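Local coordinates for 3-keto-5-aminohexanoate cleavage protein (Burkholderia xenovorans LB400, PDB 3E02) that probably cleaves 3-keto-5-aminohexanoate or a related beta-keto acid with the help of a bound zinc ion, at residues I8-A13 / A44-L49; M112-L117 / F169-Y174; C199-L204 / L231-A236. All coordinates share one frame; numbering follows the deposited sequence. Where two conformers were deposited one is given.

Contact 1: I8-A13 / A44-L49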
loop_
_atom_site.group_PDB
_atom_site.type_symbol
_atom_site.label_atom_id
_atom_site.label_comp_id
_atom_site.label_asym_id
_atom_site.label_seq_id
_atom_site.Cartn_x
_atom_site.Cartn_y
_atom_site.Cartn_z
ATOM N N ILE A 8 -1.999 22.279 -13.158
ATOM C CA ILE A 8 -2.445 22.080 -11.782
ATOM C C ILE A 8 -3.384 23.200 -11.351
ATOM O O ILE A 8 -3.048 24.383 -11.483
ATOM C CB ILE A 8 -1.245 22.011 -10.799
ATOM C CG1 ILE A 8 -0.359 20.796 -11.108
ATOM C CG2 ILE A 8 -1.721 21.946 -9.338
ATOM C CD1 ILE A 8 0.963 20.778 -10.313
ATOM N N ILE A 9 -4.544 22.828 -10.825
ATOM C CA ILE A 9 -5.475 23.800 -10.254
ATOM C C ILE A 9 -5.007 24.094 -8.833
ATOM O O ILE A 9 -4.925 23.180 -8.002
ATOM C CB ILE A 9 -6.917 23.255 -10.170
ATOM C CG1 ILE A 9 -7.444 22.915 -11.567
ATOM C CG2 ILE A 9 -7.864 24.285 -9.473
ATOM C CD1 ILE A 9 -8.826 22.265 -11.559
ATOM N N ILE A 10 -4.690 25.359 -8.564
ATOM C CA ILE A 10 -4.431 25.839 -7.209
ATOM C C ILE A 10 -5.759 26.431 -6.731
ATOM O O ILE A 10 -6.258 27.403 -7.322
ATOM C CB ILE A 10 -3.365 26.951 -7.118
ATOM C CG1 ILE A 10 -1.993 26.440 -7.586
ATOM C CG2 ILE A 10 -3.280 27.484 -5.653
ATOM C CD1 ILE A 10 -0.898 27.508 -7.610
ATOM N N THR A 11 -6.330 25.824 -5.696
ATOM C CA THR A 11 -7.514 26.349 -5.041
ATOM C C THR A 11 -7.017 27.071 -3.788
ATOM O O THR A 11 -6.122 26.573 -3.090
ATOM C CB THR A 11 -8.501 25.251 -4.648
ATOM O OG1 THR A 11 -8.964 24.565 -5.821
ATOM C CG2 THR A 11 -9.744 25.838 -3.899
ATOM N N CYS A 12 -7.572 28.252 -3.518
ATOM C CA CYS A 12 -7.287 28.965 -2.273
ATOM C C CYS A 12 -8.544 29.044 -1.408
ATOM O O CYS A 12 -9.532 29.680 -1.809
ATOM C CB CYS A 12 -6.772 30.353 -2.520
ATOM S SG CYS A 12 -6.393 31.214 -0.960
ATOM N N ALA A 13 -8.492 28.404 -0.241
ATOM C CA ALA A 13 -9.561 28.435 0.762
ATOM C C ALA A 13 -9.229 29.618 1.680
ATOM O O ALA A 13 -8.379 29.536 2.570
ATOM C CB ALA A 13 -9.655 27.116 1.507
ATOM N N ALA A 44 -1.798 35.771 -7.425
ATOM C CA ALA A 44 -0.631 34.920 -7.153
ATOM C C ALA A 44 -0.670 33.592 -7.932
ATOM O O ALA A 44 0.347 32.900 -7.992
ATOM C CB ALA A 44 -0.491 34.639 -5.651
ATOM N N GLY A 45 -1.835 33.222 -8.486
ATOM C CA GLY A 45 -2.004 32.001 -9.270
ATOM C C GLY A 45 -3.195 31.112 -8.941
ATOM O O GLY A 45 -3.372 30.098 -9.604
ATOM N N ALA A 46 -3.991 31.446 -7.922
ATOM C CA ALA A 46 -5.168 30.638 -7.584
ATOM C C ALA A 46 -6.227 30.698 -8.703
ATOM O O ALA A 46 -6.729 31.771 -9.015
ATOM C CB ALA A 46 -5.780 31.091 -6.270
ATOM N N ALA A 47 -6.519 29.551 -9.313
ATOM C CA ALA A 47 -7.569 29.422 -10.342
ATOM C C ALA A 47 -8.974 29.376 -9.730
ATOM O O ALA A 47 -9.961 29.725 -10.409
ATOM C CB ALA A 47 -7.337 28.156 -11.201
HETATM N N MSE A 48 -9.067 28.926 -8.467
HETATM C CA MSE A 48 -10.337 28.790 -7.760
HETATM C C MSE A 48 -10.210 29.295 -6.313
HETATM O O MSE A 48 -9.173 29.107 -5.674
HETATM C CB MSE A 48 -10.783 27.316 -7.801
HETATM C CG MSE A 48 -12.117 27.030 -7.097
HETATM SE SE MSE A 48 -13.033 25.446 -7.774
HETATM C CE MSE A 48 -11.850 24.138 -7.201
ATOM N N LEU A 49 -11.263 29.956 -5.839
ATOM C CA LEU A 49 -11.352 30.485 -4.481
ATOM C C LEU A 49 -12.484 29.773 -3.776
ATOM O O LEU A 49 -13.612 29.799 -4.278
ATOM C CB LEU A 49 -11.632 31.988 -4.517
ATOM C CG LEU A 49 -10.589 32.843 -5.221
ATOM C CD1 LEU A 49 -11.068 34.282 -5.296
ATOM C CD2 LEU A 49 -9.232 32.737 -4.510
HETATM O O HOH W 1 -4.101 27.497 -10.524
#

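Contact 2: M112-L117 / F169-Y174. With EDO (1,2-ethanediol), chain D.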
loop_
_atom_site.group_PDB
_atom_site.type_symbol
_atom_site.label_atom_id
_atom_site.label_comp_id
_atom_site.label_asym_id
_atom_site.label_seq_id
_atom_site.Cartn_x
_atom_site.Cartn_y
_atom_site.Cartn_z
HETATM N N MSE A 112 -18.973 19.840 -1.385
HETATM C CA MSE A 112 -19.941 18.786 -1.064
HETATM C C MSE A 112 -19.238 17.774 -0.174
HETATM O O MSE A 112 -18.423 16.998 -0.643
HETATM C CB MSE A 112 -20.458 18.152 -2.368
HETATM C CG MSE A 112 -21.468 17.010 -2.264
HETATM SE SE MSE A 112 -23.116 17.492 -1.389
HETATM C CE MSE A 112 -23.659 19.107 -2.451
ATOM N N ASN A 113 -19.554 17.803 1.116
ATOM C CA ASN A 113 -18.932 16.916 2.099
ATOM C C ASN A 113 -19.528 15.517 1.942
ATOM O O ASN A 113 -20.752 15.365 1.992
ATOM C CB ASN A 113 -19.105 17.511 3.480
ATOM C CG ASN A 113 -18.388 18.850 3.605
ATOM O OD1 ASN A 113 -17.172 18.902 3.521
ATOM N ND2 ASN A 113 -19.152 19.945 3.740
HETATM N N MSE A 114 -18.659 14.519 1.726
HETATM C CA MSE A 114 -19.097 13.149 1.351
HETATM C C MSE A 114 -19.387 12.133 2.453
HETATM O O MSE A 114 -19.604 10.957 2.173
HETATM C CB MSE A 114 -18.144 12.578 0.286
HETATM C CG MSE A 114 -18.260 13.257 -1.072
HETATM SE SE MSE A 114 -20.085 13.302 -1.752
HETATM C CE MSE A 114 -20.497 11.522 -1.629
ATOM N N GLY A 115 -19.461 12.582 3.692
ATOM C CA GLY A 115 -19.817 11.673 4.773
ATOM C C GLY A 115 -19.903 12.377 6.095
ATOM O O GLY A 115 -19.445 13.515 6.226
ATOM N N SER A 116 -20.525 11.712 7.056
ATOM C CA SER A 116 -20.661 12.247 8.406
ATOM C C SER A 116 -19.453 11.797 9.200
ATOM O O SER A 116 -19.027 10.635 9.100
ATOM C CB SER A 116 -21.949 11.766 9.070
ATOM O OG SER A 116 -23.091 12.155 8.329
ATOM N N LEU A 117 -18.855 12.711 9.952
ATOM C CA LEU A 117 -17.732 12.366 10.809
ATOM C C LEU A 117 -17.641 13.246 12.039
ATOM O O LEU A 117 -18.090 14.398 12.018
ATOM C CB LEU A 117 -16.400 12.508 10.043
ATOM C CG LEU A 117 -15.935 13.903 9.559
ATOM C CD1 LEU A 117 -14.413 13.995 9.435
ATOM C CD2 LEU A 117 -16.622 14.303 8.250
ATOM N N PHE A 169 -19.472 19.983 -8.326
ATOM C CA PHE A 169 -19.039 19.845 -6.939
ATOM C C PHE A 169 -17.590 19.524 -6.687
ATOM O O PHE A 169 -16.954 18.819 -7.466
ATOM C CB PHE A 169 -19.877 18.779 -6.221
ATOM C CG PHE A 169 -21.347 19.054 -6.267
ATOM C CD1 PHE A 169 -21.872 20.182 -5.618
ATOM C CD2 PHE A 169 -22.210 18.209 -6.956
ATOM C CE1 PHE A 169 -23.246 20.468 -5.674
ATOM C CE2 PHE A 169 -23.590 18.486 -7.016
ATOM C CZ PHE A 169 -24.107 19.615 -6.377
ATOM N N GLU A 170 -17.091 20.112 -5.598
ATOM C CA GLU A 170 -15.770 19.822 -5.041
ATOM C C GLU A 170 -16.160 18.789 -3.969
ATOM O O GLU A 170 -16.674 19.165 -2.914
ATOM C CB GLU A 170 -15.123 21.084 -4.429
ATOM C CG GLU A 170 -13.718 20.921 -3.750
ATOM C CD GLU A 170 -13.335 22.075 -2.784
ATOM O OE1 GLU A 170 -14.184 22.919 -2.438
ATOM O OE2 GLU A 170 -12.175 22.128 -2.311
ATOM N N PHE A 171 -15.945 17.503 -4.254
ATOM C CA PHE A 171 -16.307 16.421 -3.320
ATOM C C PHE A 171 -15.264 16.313 -2.210
ATOM O O PHE A 171 -14.135 15.869 -2.473
ATOM C CB PHE A 171 -16.447 15.087 -4.066
ATOM C CG PHE A 171 -17.480 15.099 -5.154
ATOM C CD1 PHE A 171 -18.833 15.140 -4.836
ATOM C CD2 PHE A 171 -17.108 15.049 -6.503
ATOM C CE1 PHE A 171 -19.813 15.150 -5.842
ATOM C CE2 PHE A 171 -18.073 15.047 -7.519
ATOM C CZ PHE A 171 -19.433 15.102 -7.189
ATOM N N GLU A 172 -15.628 16.713 -0.989
ATOM C CA GLU A 172 -14.690 16.695 0.152
ATOM C C GLU A 172 -14.738 15.321 0.792
ATOM O O GLU A 172 -15.763 14.938 1.342
ATOM C CB GLU A 172 -15.002 17.734 1.229
ATOM C CG GLU A 172 -15.445 19.087 0.763
ATOM C CD GLU A 172 -14.498 19.753 -0.183
ATOM O OE1 GLU A 172 -13.287 19.481 -0.156
ATOM O OE2 GLU A 172 -14.986 20.593 -0.942
ATOM N N CYS A 173 -13.622 14.600 0.721
ATOM C CA CYS A 173 -13.498 13.235 1.216
ATOM C C CYS A 173 -12.481 13.225 2.359
ATOM O O CYS A 173 -11.291 13.388 2.124
ATOM C CB CYS A 173 -13.060 12.339 0.056
ATOM S SG CYS A 173 -14.262 12.294 -1.328
ATOM N N TYR A 174 -12.971 13.070 3.589
ATOM C CA TYR A 174 -12.168 13.075 4.824
ATOM C C TYR A 174 -11.681 11.695 5.259
ATOM O O TYR A 174 -10.972 11.589 6.246
ATOM C CB TYR A 174 -12.978 13.651 5.992
ATOM C CG TYR A 174 -13.397 15.074 5.824
ATOM C CD1 TYR A 174 -14.496 15.401 5.030
ATOM C CD2 TYR A 174 -12.723 16.111 6.476
ATOM C CE1 TYR A 174 -14.901 16.715 4.852
ATOM C CE2 TYR A 174 -13.136 17.454 6.313
ATOM C CZ TYR A 174 -14.234 17.733 5.501
ATOM O OH TYR A 174 -14.682 19.018 5.317
HETATM C C1 EDO D . -10.556 22.745 6.724
HETATM O O1 EDO D . -9.145 22.617 6.938
HETATM C C2 EDO D . -11.141 21.374 6.402
HETATM O O2 EDO D . -12.570 21.405 6.518
#

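Contact 3: C199-L204 / L231-A236. With EDO (1,2-ethanediol), chain J.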
loop_
_atom_site.group_PDB
_atom_site.type_symbol
_atom_site.label_atom_id
_atom_site.label_comp_id
_atom_site.label_asym_id
_atom_site.label_seq_id
_atom_site.Cartn_x
_atom_site.Cartn_y
_atom_site.Cartn_z
ATOM N N CYS A 199 -9.312 15.273 -1.249
ATOM C CA CYS A 199 -8.983 14.456 -0.078
ATOM C C CYS A 199 -8.474 15.384 1.027
ATOM O O CYS A 199 -7.603 16.219 0.780
ATOM C CB CYS A 199 -7.973 13.387 -0.428
ATOM S SG CYS A 199 -8.639 12.254 -1.683
ATOM N N VAL A 200 -9.002 15.209 2.238
ATOM C CA VAL A 200 -8.753 16.101 3.378
ATOM C C VAL A 200 -8.049 15.357 4.495
ATOM O O VAL A 200 -8.610 14.408 5.059
ATOM C CB VAL A 200 -10.088 16.676 3.903
ATOM C CG1 VAL A 200 -9.842 17.647 5.033
ATOM C CG2 VAL A 200 -10.878 17.344 2.761
ATOM N N PHE A 201 -6.836 15.811 4.841
ATOM C CA PHE A 201 -5.990 15.130 5.832
ATOM C C PHE A 201 -5.703 15.961 7.073
ATOM O O PHE A 201 -5.537 17.172 6.989
ATOM C CB PHE A 201 -4.661 14.741 5.193
ATOM C CG PHE A 201 -4.819 13.872 3.994
ATOM C CD1 PHE A 201 -4.976 14.442 2.731
ATOM C CD2 PHE A 201 -4.880 12.485 4.118
ATOM C CE1 PHE A 201 -5.192 13.643 1.612
ATOM C CE2 PHE A 201 -5.074 11.673 2.991
ATOM C CZ PHE A 201 -5.229 12.258 1.744
ATOM N N GLY A 202 -5.648 15.284 8.219
ATOM C CA GLY A 202 -5.255 15.914 9.475
ATOM C C GLY A 202 -6.332 16.424 10.402
ATOM O O GLY A 202 -5.995 16.999 11.425
ATOM N N ILE A 203 -7.609 16.217 10.081
ATOM C CA ILE A 203 -8.692 16.618 10.984
ATOM C C ILE A 203 -8.884 15.483 11.993
ATOM O O ILE A 203 -8.937 14.318 11.598
ATOM C CB ILE A 203 -10.023 16.870 10.239
ATOM C CG1 ILE A 203 -9.873 18.000 9.203
ATOM C CG2 ILE A 203 -11.174 17.173 11.228
ATOM C CD1 ILE A 203 -9.575 19.371 9.795
ATOM N N LEU A 204 -9.001 15.827 13.281
ATOM C CA LEU A 204 -9.282 14.834 14.337
ATOM C C LEU A 204 -10.761 14.433 14.182
ATOM O O LEU A 204 -11.675 15.235 14.423
ATOM C CB LEU A 204 -8.971 15.369 15.740
ATOM C CG LEU A 204 -9.165 14.415 16.928
ATOM C CD1 LEU A 204 -8.435 13.073 16.708
ATOM C CD2 LEU A 204 -8.773 15.074 18.282
ATOM N N LEU A 231 -7.811 14.426 -8.778
ATOM C CA LEU A 231 -7.401 14.395 -7.377
ATOM C C LEU A 231 -7.039 15.817 -6.966
ATOM O O LEU A 231 -6.379 16.532 -7.729
ATOM C CB LEU A 231 -6.157 13.512 -7.193
ATOM C CG LEU A 231 -5.506 13.414 -5.806
ATOM C CD1 LEU A 231 -6.479 12.781 -4.806
ATOM C CD2 LEU A 231 -4.172 12.673 -5.864
ATOM N N SER A 232 -7.523 16.234 -5.791
ATOM C CA SER A 232 -7.072 17.458 -5.140
ATOM C C SER A 232 -6.804 17.085 -3.678
ATOM O O SER A 232 -7.361 16.093 -3.147
ATOM C CB SER A 232 -8.059 18.610 -5.296
ATOM O OG SER A 232 -7.486 19.825 -4.814
ATOM N N VAL A 233 -5.936 17.852 -3.032
ATOM C CA VAL A 233 -5.531 17.577 -1.662
ATOM C C VAL A 233 -5.434 18.865 -0.830
ATOM O O VAL A 233 -5.001 19.906 -1.333
ATOM C CB VAL A 233 -4.145 16.845 -1.623
ATOM C CG1 VAL A 233 -3.570 16.772 -0.222
ATOM C CG2 VAL A 233 -4.228 15.424 -2.249
ATOM N N LEU A 234 -5.896 18.771 0.414
ATOM C CA LEU A 234 -5.660 19.798 1.437
ATOM C C LEU A 234 -5.193 19.049 2.679
ATOM O O LEU A 234 -5.584 17.884 2.902
ATOM C CB LEU A 234 -6.911 20.624 1.741
ATOM C CG LEU A 234 -7.961 20.130 2.746
ATOM C CD1 LEU A 234 -7.541 20.414 4.210
ATOM C CD2 LEU A 234 -9.309 20.746 2.476
ATOM N N ALA A 235 -4.378 19.710 3.496
ATOM C CA ALA A 235 -3.965 19.145 4.790
ATOM C C ALA A 235 -3.883 20.260 5.811
ATOM O O ALA A 235 -3.558 21.403 5.468
ATOM C CB ALA A 235 -2.673 18.355 4.686
ATOM N N ALA A 236 -4.221 19.930 7.058
ATOM C CA ALA A 236 -4.276 20.907 8.143
ATOM C C ALA A 236 -2.893 21.359 8.637
ATOM O O ALA A 236 -1.962 20.552 8.738
ATOM C CB ALA A 236 -5.088 20.325 9.326
HETATM C C1 EDO J . -5.132 13.404 13.862
HETATM O O1 EDO J . -5.555 14.782 13.811
HETATM C C2 EDO J . -5.962 12.484 12.967
HETATM O O2 EDO J . -6.506 13.109 11.794
#

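Contact 1: I8-A13 / A44-L49
The carbonyl oxygen Ile10 O is gripped by two backbone N-H groups of the facing segment, both weakly. Ala47 N comes to 2.9 Å from Ile10 O, but its N-H is bent, with an angle of 129°. Met48 N lies farther, 3.4 Å from the same Ile10 O, and is straighter. The CA of Ala46 adds a C-H contact to this oxygen. Past Thr11, the bonding becomes regular. Cys12 N donates to Met48 O at 2.8 Å with an N-H angle of 166°. Thr11 pairs with Met48 and Cys12 with Leu49 in parallel register. These pairs join strands 10-13 and 48-54 of the TIM barrel, the ends of a beta-alpha-beta crossover through helix 31-44. Gly45 closes that helix in a Schellman motif. Its positive phi suits glycine. A water links Ile10 N to Gly45 O before the strands meet, accepting from the first and donating to the second.

On one face of the sheet Thr11 and selenomethionine Met48 lie side by side. Met48 CG stands anti to its backbone N (chi1 -180°), and the chain then bends at SE. The bend brings the methyl CE to 3.2 Å from Thr11 OG1. On the other face Cys12 CB touches two apolar groups, Ala46 CB at 3.9 Å and Leu49 CD2 at 4.0 Å. Helix 294-301 packs on Ile9 and Ala47, while Ile10 leans on Val254 of strand 253-256. The side chain of Thr11 is about 4 Å from that of His50, a zinc ligand. One good bond, two weak ones and close apolar packing are consistent with a firmly placed start of the strand that carries His50 and His52 to the metal.

Contact 2: M112-L117 / F169-Y174
Met112 N donates to Glu170 O at 2.8 Å, and Glu172 N returns a bond of the same length to Met112 O. They are part of the parallel ladder between strands 109-113 and 168-173 of the TIM barrel. Met114 N continues it to Glu172 O at 3.0 Å.

The tight part is the apolar face. Selenomethionine Met112 bends at chi2 (61°) and chi3, which folds its methyl CE over one face of the Phe169 ring. CE lies 4.0 Å from the ring centroid, a CH-pi contact. Selenomethionine Met114 reaches Phe171 obliquely, with SE 3.8 Å from CD1. Met159 of helix 152-163 and Leu182 of helix 176-187 pack on both Met114 and Phe171.

The face of Asn113, Glu170 and Glu172 is polar, with sparser side-chain contacts. Glu170 reaches Asn84, and its side chain is about 3 Å from that of His50, a zinc ligand. Past the strands, Leu117 lays CD2 over the Tyr174 ring. The nearest atom of the Tyr174 side chain is about 6 Å from the zinc ion. Here a 1,2-ethanediol, probably from the crystallisation liquor, bonds weakly to Tyr174 OH through O2. At the ring edge, Asn113 OD1 lies 3.1 Å from Tyr174 OH.

Contact 3: C199-L204 / L231-A236
Leu234 meets Val200 on the inner face of two parallel strands, 195-201 and 229-235. Its first torsion (chi1 84°) sets CG between the backbone N and the carbonyl carbon. From CB the chain runs to CG, which lies 3.9 Å from Val200 CG1. There it forks. Leu234 CD1 touches Val200 CG1 at 3.7 Å, and Leu234 CD2 touches Val200 CG2 at 3.8 Å. Each methyl of the valine thus has a methyl of the leucine against it.

The backbone ladder beneath is regular. Cys199 N donates to Ser232 O, Leu234 N to Cys199 O and Phe201 N to Leu234 O. Ala236 N donates to Phe201 O at 3.1 Å. On the outer face Phe201 CE1 meets Val233 CG1 at 4.0 Å. Past the strand, a 1,2-ethanediol, probably from the crystallisation liquor, donates through O2 to Ile203 O at 2.7 Å.

The two strands and helix 211-225, which connects them, form a beta-alpha-beta unit of the TIM barrel. The helix covers Phe201 and Val233 through Leu214. Phe243 of helix 240-249 also meets Phe201. Inside the barrel, Val200 packs on Tyr174, and Leu234 packs on Arg255 of strand 253-256.

All three contacts are buried and belong to one curled sheet, the wall of the barrel, whose barrel strands run parallel. Contacts 1 and 3 each join the two strands of a beta-alpha-beta unit. Contact 2 joins neighbouring strands whose connection is longer. Contacts 2 and 3 touch, since strands 168-173 and 195-201 are neighbours: Cys173 O and Val200 N are 2.9 Å apart, a probable hydrogen bond. Contact 1 lies on the opposite side of the chain's centre from contact 2, with centres about 19 Å apart. Contact 1 relies mainly on main-chain bonds, small groups and one selenomethionine, with a bridging water. Contact 2 uses selenomethionines and aromatic rings, and contact 3 branched aliphatic packing. Segments 199-204 and 112-117 also reach another subunit.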